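Long-range contacts in hypothetical protein, GDSL-like Lipase/Acylhydrolase family protein (Bacteroides uniformis, PDB 4M8K), which is of unknown function but probably hydrolyses ester bonds, as a lipase or acylhydrolase of the GDSL family: residues G27-S31 with K201-P206; F102-I106 with A149-L153; I166-S172 with I191-L196. All coordinates share one frame; numbering follows the deposited sequence.

Contact 1: G27-S31 with K201-P206; sequences GDSYS and KQWGHP. With ACT (acetate ion), chain C.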
loop_
_atom_site.group_PDB
_atom_site.type_symbol
_atom_site.label_atom_id
_atom_site.label_comp_id
_atom_site.label_asym_id
_atom_site.label_seq_id
_atom_site.Cartn_x
_atom_site.Cartn_y
_atom_site.Cartn_z
ATOM N N GLY A 27 -2.270 -2.560 1.359
ATOM C CA GLY A 27 -2.269 -2.346 -0.094
ATOM C C GLY A 27 -3.590 -2.504 -0.780
ATOM O O GLY A 27 -4.666 -2.767 -0.162
ATOM N N ASP A 28 -3.496 -2.339 -2.087
ATOM C CA ASP A 28 -4.590 -2.514 -3.014
ATOM C C ASP A 28 -4.260 -3.692 -3.985
ATOM O O ASP A 28 -3.447 -4.546 -3.642
ATOM C CB ASP A 28 -4.894 -1.193 -3.724
ATOM C CG ASP A 28 -3.707 -0.659 -4.528
ATOM O OD1 ASP A 28 -2.834 -1.442 -4.985
ATOM O OD2 ASP A 28 -3.635 0.575 -4.679
ATOM N N SER A 29 -4.867 -3.724 -5.173
ATOM C CA SER A 29 -4.638 -4.843 -6.130
ATOM C C SER A 29 -3.171 -5.096 -6.399
ATOM O O SER A 29 -2.794 -6.230 -6.666
ATOM C CB SER A 29 -5.256 -4.577 -7.494
ATOM O OG SER A 29 -6.664 -4.588 -7.523
ATOM N N TYR A 30 -2.331 -4.040 -6.370
ATOM C CA TYR A 30 -0.923 -4.151 -6.798
ATOM C C TYR A 30 -0.132 -5.075 -5.840
ATOM O O TYR A 30 0.914 -5.626 -6.190
ATOM C CB TYR A 30 -0.211 -2.788 -6.844
ATOM C CG TYR A 30 -0.387 -1.930 -8.092
ATOM C CD1 TYR A 30 -1.579 -1.875 -8.777
ATOM C CD2 TYR A 30 0.663 -1.129 -8.547
ATOM C CE1 TYR A 30 -1.726 -1.077 -9.912
ATOM C CE2 TYR A 30 0.525 -0.325 -9.648
ATOM C CZ TYR A 30 -0.682 -0.292 -10.334
ATOM O OH TYR A 30 -0.818 0.484 -11.489
ATOM N N SER A 31 -0.669 -5.233 -4.640
ATOM C CA SER A 31 -0.042 -6.024 -3.571
ATOM C C SER A 31 -0.859 -7.274 -3.212
ATOM O O SER A 31 -0.627 -7.911 -2.169
ATOM C CB SER A 31 0.179 -5.106 -2.360
ATOM O OG SER A 31 1.040 -4.027 -2.702
ATOM N N LYS A 201 3.399 -1.916 -16.880
ATOM C CA LYS A 201 2.072 -2.364 -16.534
ATOM C C LYS A 201 1.340 -3.025 -17.700
ATOM O O LYS A 201 1.497 -2.672 -18.849
ATOM C CB LYS A 201 1.225 -1.239 -15.992
ATOM C CG LYS A 201 1.740 -0.594 -14.676
ATOM C CD LYS A 201 1.178 0.816 -14.411
ATOM C CE LYS A 201 1.996 1.512 -13.322
ATOM N NZ LYS A 201 1.555 2.883 -13.031
ATOM N N GLN A 202 0.494 -3.970 -17.341
ATOM C CA GLN A 202 -0.436 -4.599 -18.265
ATOM C C GLN A 202 -1.789 -4.568 -17.621
ATOM O O GLN A 202 -1.949 -5.003 -16.489
ATOM C CB GLN A 202 0.001 -6.013 -18.524
ATOM C CG GLN A 202 1.368 -6.039 -19.193
ATOM C CD GLN A 202 1.960 -7.412 -19.309
ATOM O OE1 GLN A 202 1.429 -8.365 -18.792
ATOM N NE2 GLN A 202 3.081 -7.509 -20.008
ATOM N N TRP A 203 -2.790 -4.087 -18.346
ATOM C CA TRP A 203 -4.141 -3.930 -17.783
ATOM C C TRP A 203 -4.100 -3.113 -16.530
ATOM O O TRP A 203 -4.835 -3.415 -15.567
ATOM C CB TRP A 203 -4.845 -5.276 -17.546
ATOM C CG TRP A 203 -5.720 -5.684 -18.644
ATOM C CD1 TRP A 203 -5.689 -5.257 -19.946
ATOM C CD2 TRP A 203 -6.819 -6.592 -18.549
ATOM N NE1 TRP A 203 -6.695 -5.860 -20.660
ATOM C CE2 TRP A 203 -7.415 -6.666 -19.824
ATOM C CE3 TRP A 203 -7.389 -7.314 -17.485
ATOM C CZ2 TRP A 203 -8.508 -7.511 -20.100
ATOM C CZ3 TRP A 203 -8.486 -8.150 -17.751
ATOM C CH2 TRP A 203 -9.025 -8.237 -19.050
ATOM N N GLY A 204 -3.255 -2.086 -16.551
ATOM C CA GLY A 204 -3.194 -1.061 -15.472
ATOM C C GLY A 204 -2.555 -1.540 -14.183
ATOM O O GLY A 204 -2.487 -0.775 -13.158
ATOM N N HIS A 205 -1.978 -2.737 -14.233
ATOM C CA HIS A 205 -1.339 -3.322 -13.041
ATOM C C HIS A 205 0.035 -3.907 -13.345
ATOM O O HIS A 205 0.317 -4.263 -14.468
ATOM C CB HIS A 205 -2.248 -4.368 -12.449
ATOM C CG HIS A 205 -3.587 -3.838 -12.030
ATOM N ND1 HIS A 205 -4.526 -3.422 -12.937
ATOM C CD2 HIS A 205 -4.127 -3.619 -10.809
ATOM C CE1 HIS A 205 -5.616 -3.041 -12.305
ATOM N NE2 HIS A 205 -5.389 -3.107 -11.006
ATOM N N PRO A 206 0.919 -3.953 -12.352
ATOM C CA PRO A 206 2.279 -4.345 -12.782
ATOM C C PRO A 206 2.359 -5.742 -13.382
ATOM O O PRO A 206 1.622 -6.666 -12.978
ATOM C CB PRO A 206 3.085 -4.262 -11.500
ATOM C CG PRO A 206 2.369 -3.242 -10.659
ATOM C CD PRO A 206 0.896 -3.500 -10.956
HETATM C C ACT C . -6.336 -1.580 -7.851
HETATM O O ACT C . -6.745 -2.366 -8.722
HETATM O OXT ACT C . -6.665 -1.750 -6.677
HETATM C CH3 ACT C . -5.425 -0.436 -8.179
HETATM O O HOH W 1 -1.325 3.140 -13.162
#
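Y30 lies against H205 and P206 just after the GDS sequence, the first signature sequence of the GDSL (SGNH) hydrolase family. Its side chain runs across the 201-206 hairpin, whose type I' turn is Q202 to H205. CB leads out with CG anti to its own carbonyl carbon (chi1 -83°), and Y30 CG already lies 3.5 Å from P206 CD. P206 lies over one face of the Y30 ring, CD above its centre, 3.3 Å from the centroid, a CH-pi contact. Y30 CE1 meets H205 CD2 at 3.6 Å, the two rings inclined at 54°. At the tip, Y30 OH donates to G204 O over 2.7 Å. A water donates to Y30 OH and accepts from K201 NZ, which also forms a salt bridge with E173.

S29 and H205 meet around an acetate, probably from the crystallisation liquor, which is also held by N122 and G84. These four residues match the SGNH set, so S29 is probably the nucleophile, H205 its partner, and the backbone N of S29 part of the oxyanion hole. H205 NE2 donates to acetate O at 2.8 Å. H205 ND1 donates to W203 O at 2.6 Å, with that oxygen almost in the imidazole plane.

Contact 2: F102-I106 with A149-L153; sequences FITRI and AFCYL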
loop_
_atom_site.group_PDB
_atom_site.type_symbol
_atom_site.label_atom_id
_atom_site.label_comp_id
_atom_site.label_asym_id
_atom_site.label_seq_id
_atom_site.Cartn_x
_atom_site.Cartn_y
_atom_site.Cartn_z
ATOM N N PHE A 102 -8.372 2.009 3.349
ATOM C CA PHE A 102 -7.119 1.683 4.059
ATOM C C PHE A 102 -7.319 2.042 5.524
ATOM O O PHE A 102 -6.874 1.352 6.396
ATOM C CB PHE A 102 -5.911 2.444 3.534
ATOM C CG PHE A 102 -5.280 1.854 2.291
ATOM C CD1 PHE A 102 -6.025 1.290 1.296
ATOM C CD2 PHE A 102 -3.916 1.907 2.138
ATOM C CE1 PHE A 102 -5.417 0.719 0.191
ATOM C CE2 PHE A 102 -3.304 1.408 1.017
ATOM C CZ PHE A 102 -4.054 0.802 0.043
ATOM N N ILE A 103 -7.987 3.156 5.764
ATOM C CA ILE A 103 -8.079 3.719 7.120
ATOM C C ILE A 103 -8.939 2.885 8.058
ATOM O O ILE A 103 -8.863 3.043 9.285
ATOM C CB ILE A 103 -8.501 5.198 7.099
ATOM C CG1 ILE A 103 -9.869 5.396 6.436
ATOM C CG2 ILE A 103 -7.428 6.046 6.415
ATOM C CD1 ILE A 103 -10.226 6.873 6.357
ATOM N N THR A 104 -9.663 1.935 7.509
ATOM C CA THR A 104 -10.445 1.013 8.311
ATOM C C THR A 104 -9.711 -0.287 8.595
ATOM O O THR A 104 -10.197 -1.081 9.370
ATOM C CB THR A 104 -11.778 0.671 7.620
ATOM O OG1 THR A 104 -11.526 -0.151 6.469
ATOM C CG2 THR A 104 -12.495 1.945 7.185
ATOM N N ARG A 105 -8.546 -0.499 7.973
ATOM C CA ARG A 105 -7.815 -1.765 8.096
ATOM C C ARG A 105 -6.535 -1.698 8.888
ATOM O O ARG A 105 -5.824 -2.669 9.011
ATOM C CB ARG A 105 -7.551 -2.262 6.695
ATOM C CG ARG A 105 -8.835 -2.832 6.074
ATOM C CD ARG A 105 -8.903 -2.686 4.564
ATOM N NE ARG A 105 -7.688 -3.170 3.944
ATOM C CZ ARG A 105 -7.151 -2.712 2.831
ATOM N NH1 ARG A 105 -7.720 -1.757 2.120
ATOM N NH2 ARG A 105 -6.023 -3.226 2.437
ATOM N N ILE A 106 -6.268 -0.518 9.465
ATOM C CA ILE A 106 -5.010 -0.213 10.141
ATOM C C ILE A 106 -4.731 -0.989 11.437
ATOM O O ILE A 106 -3.588 -1.062 11.821
ATOM C CB ILE A 106 -4.930 1.306 10.479
ATOM C CG1 ILE A 106 -6.123 1.764 11.300
ATOM C CG2 ILE A 106 -4.865 2.129 9.198
ATOM C CD1 ILE A 106 -5.948 3.195 11.839
ATOM N N ALA A 149 -7.978 11.839 4.730
ATOM C CA ALA A 149 -7.822 10.382 4.910
ATOM C C ALA A 149 -6.369 9.901 4.981
ATOM O O ALA A 149 -6.043 9.125 5.865
ATOM C CB ALA A 149 -8.582 9.639 3.833
ATOM N N PHE A 150 -5.505 10.411 4.103
ATOM C CA PHE A 150 -4.101 10.034 4.072
ATOM C C PHE A 150 -3.365 10.615 5.246
ATOM O O PHE A 150 -2.504 9.968 5.836
ATOM C CB PHE A 150 -3.438 10.461 2.740
ATOM C CG PHE A 150 -2.111 9.834 2.526
ATOM C CD1 PHE A 150 -1.982 8.511 2.127
ATOM C CD2 PHE A 150 -0.955 10.584 2.737
ATOM C CE1 PHE A 150 -0.719 7.931 1.997
ATOM C CE2 PHE A 150 0.308 10.018 2.555
ATOM C CZ PHE A 150 0.421 8.693 2.188
ATOM N N CYS A 151 -3.709 11.845 5.633
ATOM C CA CYS A 151 -3.177 12.347 6.904
ATOM C C CYS A 151 -3.595 11.422 8.061
ATOM O O CYS A 151 -2.797 11.102 8.948
ATOM C CB CYS A 151 -3.692 13.767 7.173
ATOM S SG CYS A 151 -3.164 15.092 6.027
ATOM N N TYR A 152 -4.885 11.051 8.113
ATOM C CA TYR A 152 -5.378 10.273 9.249
ATOM C C TYR A 152 -4.638 8.928 9.250
ATOM O O TYR A 152 -4.294 8.376 10.305
ATOM C CB TYR A 152 -6.911 10.164 9.216
ATOM C CG TYR A 152 -7.550 9.131 10.158
ATOM C CD1 TYR A 152 -7.660 7.784 9.797
ATOM C CD2 TYR A 152 -8.063 9.501 11.376
ATOM C CE1 TYR A 152 -8.262 6.839 10.641
ATOM C CE2 TYR A 152 -8.690 8.576 12.207
ATOM C CZ TYR A 152 -8.789 7.263 11.843
ATOM O OH TYR A 152 -9.366 6.368 12.689
ATOM N N LEU A 153 -4.360 8.428 8.063
ATOM C CA LEU A 153 -3.694 7.131 7.890
ATOM C C LEU A 153 -2.332 7.145 8.523
ATOM O O LEU A 153 -2.019 6.316 9.400
ATOM C CB LEU A 153 -3.596 6.781 6.388
ATOM C CG LEU A 153 -2.949 5.422 6.059
ATOM C CD1 LEU A 153 -3.726 4.268 6.671
ATOM C CD2 LEU A 153 -2.843 5.221 4.558
#
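I103 pushes into one turn of helix 146-160 at A149, Y152 and L153. Its CG2 methyl is the main bump. The hollow that takes it has three walls: A149 O at 3.4 Å from I103 CG2, Y152 CD1 at 3.8 Å from the same methyl, and L153 CB at 3.9 Å. A149 O already accepts the helical bond from L153 N, so the methyl rests against an occupied carbonyl. The I103 CG1 arm sits between backbone N and carbonyl carbon (chi1 60°). This carries CD1 to the methyl of A149, with I103 CD1 and A149 CB 4.1 Å apart. The Y152 ring turns its edge to I103 CG2, and the two side chains cross at about a right angle. W138 meets Y152 edge-to-face from outside the contact.

The setting is the three-layer alpha/beta/alpha fold of the GDSL family. Here a loop between strands 75-81 and 114-118 packs on a helix that flanks the parallel sheet, and both F102 and L153 reach L26 of strand 22-27.

The second bump comes from the helix. L153 CD1 enters a hollow made by F102, I103 and I106. Its nearest wall is I106 CG2, 3.5 Å from L153 CD1. The I106 and L153 side chains run antiparallel as they pass. On another wall, F102 CB is 4.2 Å from L153 CD1. I106 also touches S156, L157 and L160 along the same helix.

Contact 3: I166-S172 with I191-L196; sequences IYNITNS and IENIRL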
loop_
_atom_site.group_PDB
_atom_site.type_symbol
_atom_site.label_atom_id
_atom_site.label_comp_id
_atom_site.label_asym_id
_atom_site.label_seq_id
_atom_site.Cartn_x
_atom_site.Cartn_y
_atom_site.Cartn_z
ATOM N N ILE A 166 7.761 2.816 8.923
ATOM C CA ILE A 166 6.669 2.910 7.983
ATOM C C ILE A 166 7.175 3.617 6.744
ATOM O O ILE A 166 7.833 4.662 6.851
ATOM C CB ILE A 166 5.510 3.716 8.564
ATOM C CG1 ILE A 166 5.061 3.117 9.902
ATOM C CG2 ILE A 166 4.379 3.829 7.548
ATOM C CD1 ILE A 166 4.133 4.018 10.697
ATOM N N TYR A 167 6.948 2.982 5.604
ATOM C CA TYR A 167 7.295 3.482 4.286
ATOM C C TYR A 167 6.067 3.575 3.420
ATOM O O TYR A 167 5.222 2.638 3.403
ATOM C CB TYR A 167 8.292 2.533 3.613
ATOM C CG TYR A 167 9.621 2.439 4.313
ATOM C CD1 TYR A 167 9.816 1.544 5.333
ATOM C CD2 TYR A 167 10.690 3.230 3.923
ATOM C CE1 TYR A 167 11.040 1.442 5.976
ATOM C CE2 TYR A 167 11.911 3.169 4.583
ATOM C CZ TYR A 167 12.082 2.283 5.614
ATOM O OH TYR A 167 13.299 2.188 6.248
ATOM N N ASN A 168 5.897 4.713 2.765
ATOM C CA ASN A 168 4.857 4.887 1.797
ATOM C C ASN A 168 5.397 4.600 0.383
ATOM O O ASN A 168 6.546 4.940 0.055
ATOM C CB ASN A 168 4.307 6.291 1.802
ATOM C CG ASN A 168 2.997 6.398 1.012
ATOM O OD1 ASN A 168 1.968 5.782 1.387
ATOM N ND2 ASN A 168 3.001 7.179 -0.039
ATOM N N ILE A 169 4.553 4.004 -0.435
ATOM C CA ILE A 169 4.940 3.680 -1.802
ATOM C C ILE A 169 3.938 4.355 -2.744
ATOM O O ILE A 169 2.734 4.020 -2.707
ATOM C CB ILE A 169 4.937 2.189 -2.040
ATOM C CG1 ILE A 169 5.967 1.462 -1.175
ATOM C CG2 ILE A 169 5.254 1.861 -3.507
ATOM C CD1 ILE A 169 5.797 -0.081 -1.225
ATOM N N THR A 170 4.437 5.295 -3.561
ATOM C CA THR A 170 3.616 6.043 -4.552
ATOM C C THR A 170 3.717 5.456 -5.957
ATOM O O THR A 170 4.764 5.512 -6.620
ATOM C CB THR A 170 3.993 7.544 -4.580
ATOM O OG1 THR A 170 3.756 8.114 -3.295
ATOM C CG2 THR A 170 3.162 8.322 -5.622
ATOM N N ASN A 171 2.627 4.838 -6.408
ATOM C CA ASN A 171 2.514 4.406 -7.794
ATOM C C ASN A 171 2.858 5.522 -8.787
ATOM O O ASN A 171 2.601 6.709 -8.542
ATOM C CB ASN A 171 1.107 3.903 -8.093
ATOM C CG ASN A 171 1.021 3.086 -9.373
ATOM O OD1 ASN A 171 2.033 2.725 -9.959
ATOM N ND2 ASN A 171 -0.191 2.814 -9.817
ATOM N N SER A 172 3.406 5.123 -9.926
ATOM C CA SER A 172 3.551 6.044 -11.042
ATOM C C SER A 172 2.197 6.272 -11.705
ATOM O O SER A 172 1.265 5.482 -11.536
ATOM C CB SER A 172 4.538 5.474 -12.052
ATOM O OG SER A 172 4.068 4.211 -12.493
ATOM N N ILE A 191 7.602 10.398 7.200
ATOM C CA ILE A 191 7.587 9.082 6.601
ATOM C C ILE A 191 8.235 9.116 5.211
ATOM O O ILE A 191 7.823 9.934 4.336
ATOM C CB ILE A 191 6.141 8.595 6.414
ATOM C CG1 ILE A 191 5.405 8.391 7.739
ATOM C CG2 ILE A 191 6.100 7.318 5.558
ATOM C CD1 ILE A 191 6.132 7.543 8.733
ATOM N N GLU A 192 9.196 8.228 4.960
ATOM C CA GLU A 192 9.784 8.080 3.604
ATOM C C GLU A 192 8.751 7.682 2.550
ATOM O O GLU A 192 7.956 6.734 2.730
ATOM C CB GLU A 192 10.945 7.072 3.573
ATOM C CG GLU A 192 11.450 6.677 2.168
ATOM C CD GLU A 192 12.871 7.093 1.825
ATOM O OE1 GLU A 192 13.782 6.629 2.534
ATOM O OE2 GLU A 192 13.067 7.823 0.810
ATOM N N ASN A 193 8.791 8.407 1.429
ATOM C CA ASN A 193 7.883 8.188 0.339
ATOM C C ASN A 193 8.669 7.649 -0.851
ATOM O O ASN A 193 9.530 8.328 -1.347
ATOM C CB ASN A 193 7.167 9.497 -0.017
ATOM C CG ASN A 193 6.142 9.334 -1.090
ATOM O OD1 ASN A 193 5.572 8.242 -1.294
ATOM N ND2 ASN A 193 5.895 10.399 -1.811
ATOM N N ILE A 194 8.371 6.420 -1.273
ATOM C CA ILE A 194 9.065 5.774 -2.406
ATOM C C ILE A 194 8.300 6.125 -3.660
ATOM O O ILE A 194 7.184 5.665 -3.889
ATOM C CB ILE A 194 9.153 4.269 -2.185
ATOM C CG1 ILE A 194 9.882 4.037 -0.859
ATOM C CG2 ILE A 194 9.871 3.600 -3.330
ATOM C CD1 ILE A 194 9.816 2.657 -0.281
ATOM N N ARG A 195 8.884 6.976 -4.480
ATOM C CA ARG A 195 8.196 7.431 -5.692
ATOM C C ARG A 195 8.541 6.534 -6.868
ATOM O O ARG A 195 9.574 6.663 -7.485
ATOM C CB ARG A 195 8.504 8.892 -5.950
ATOM C CG ARG A 195 7.886 9.748 -4.848
ATOM C CD ARG A 195 8.131 11.254 -4.977
ATOM N NE ARG A 195 9.551 11.576 -4.930
ATOM C CZ ARG A 195 10.291 11.611 -3.815
ATOM N NH1 ARG A 195 9.772 11.351 -2.611
ATOM N NH2 ARG A 195 11.580 11.916 -3.899
ATOM N N LEU A 196 7.666 5.579 -7.154
ATOM C CA LEU A 196 7.968 4.629 -8.194
ATOM C C LEU A 196 8.060 5.304 -9.573
ATOM O O LEU A 196 7.372 6.283 -9.830
ATOM C CB LEU A 196 6.924 3.565 -8.239
ATOM C CG LEU A 196 6.750 2.785 -6.956
ATOM C CD1 LEU A 196 5.586 1.805 -7.138
ATOM C CD2 LEU A 196 8.018 2.069 -6.616
HETATM O O HOH W 2 10.025 6.121 6.735
HETATM O O HOH W 3 5.508 7.686 -8.339
#
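N168, T170 and N193 meet on one face of two paired strands. The amide of N168 and the hydroxyl of T170 both donate to N193 OD1. N168 and N193 extend side by side, each with CG anti to the backbone N (chi1 -167° and -177°). N168 ND2 reaches N193 OD1 at 3.1 Å, from above the carbonyl plane. T170 OG1 comes in the plane, on a lone pair of N193 OD1, at 2.7 Å. T170 can do this because its OG1 stands beside its own backbone N, anti to the carbonyl carbon (chi1 -61°). N193 ND2 donates to D183, which helps fix the amide flip. M182 and C186 of helix 176-189 pack on this face.

On the other face the isoleucines pack together. I169 and I194 share one rotamer and lie alongside each other, with I169 CG1 4.1 Å from I194 CD1. I169 CG2 meets L196 CD1 at 3.6 Å. Helix 208-222 packs over this side.

The backbones are joined by alternating bonds: N168 N to E192 O, I194 N to N168 O at 2.7 Å, T170 N to I194 O, and L196 N to T170 O. Where the strands open, a water bridges I166 O and E192 N. Parallel neighbours linked through helix 176-189 form a beta-alpha-beta crossover, here ending at the edge strand of the family's parallel sheet.

Overall arrangement
From the N terminus, strand 22-27 leads into 27-31, where contact 1 opens. It closes only at 201-206, so its loop encloses the other two contacts. Contact 2 closes first, joining the loop at 102-106 to helix 146-160. The chain then enters strand 165-170, and contact 3 closes at 191-196 by way of helix 176-189. Contacts 2 and 3 are therefore in series, and none cross. All three meet at their margins. R105 donates to G27 O, tying contact 2 to contact 1. K201 NZ reaches S172 OG, between contacts 1 and 3. F150 packs on N168, between contacts 2 and 3. Together they tie the probable active-site loops, a flanking helix and the sheet edge.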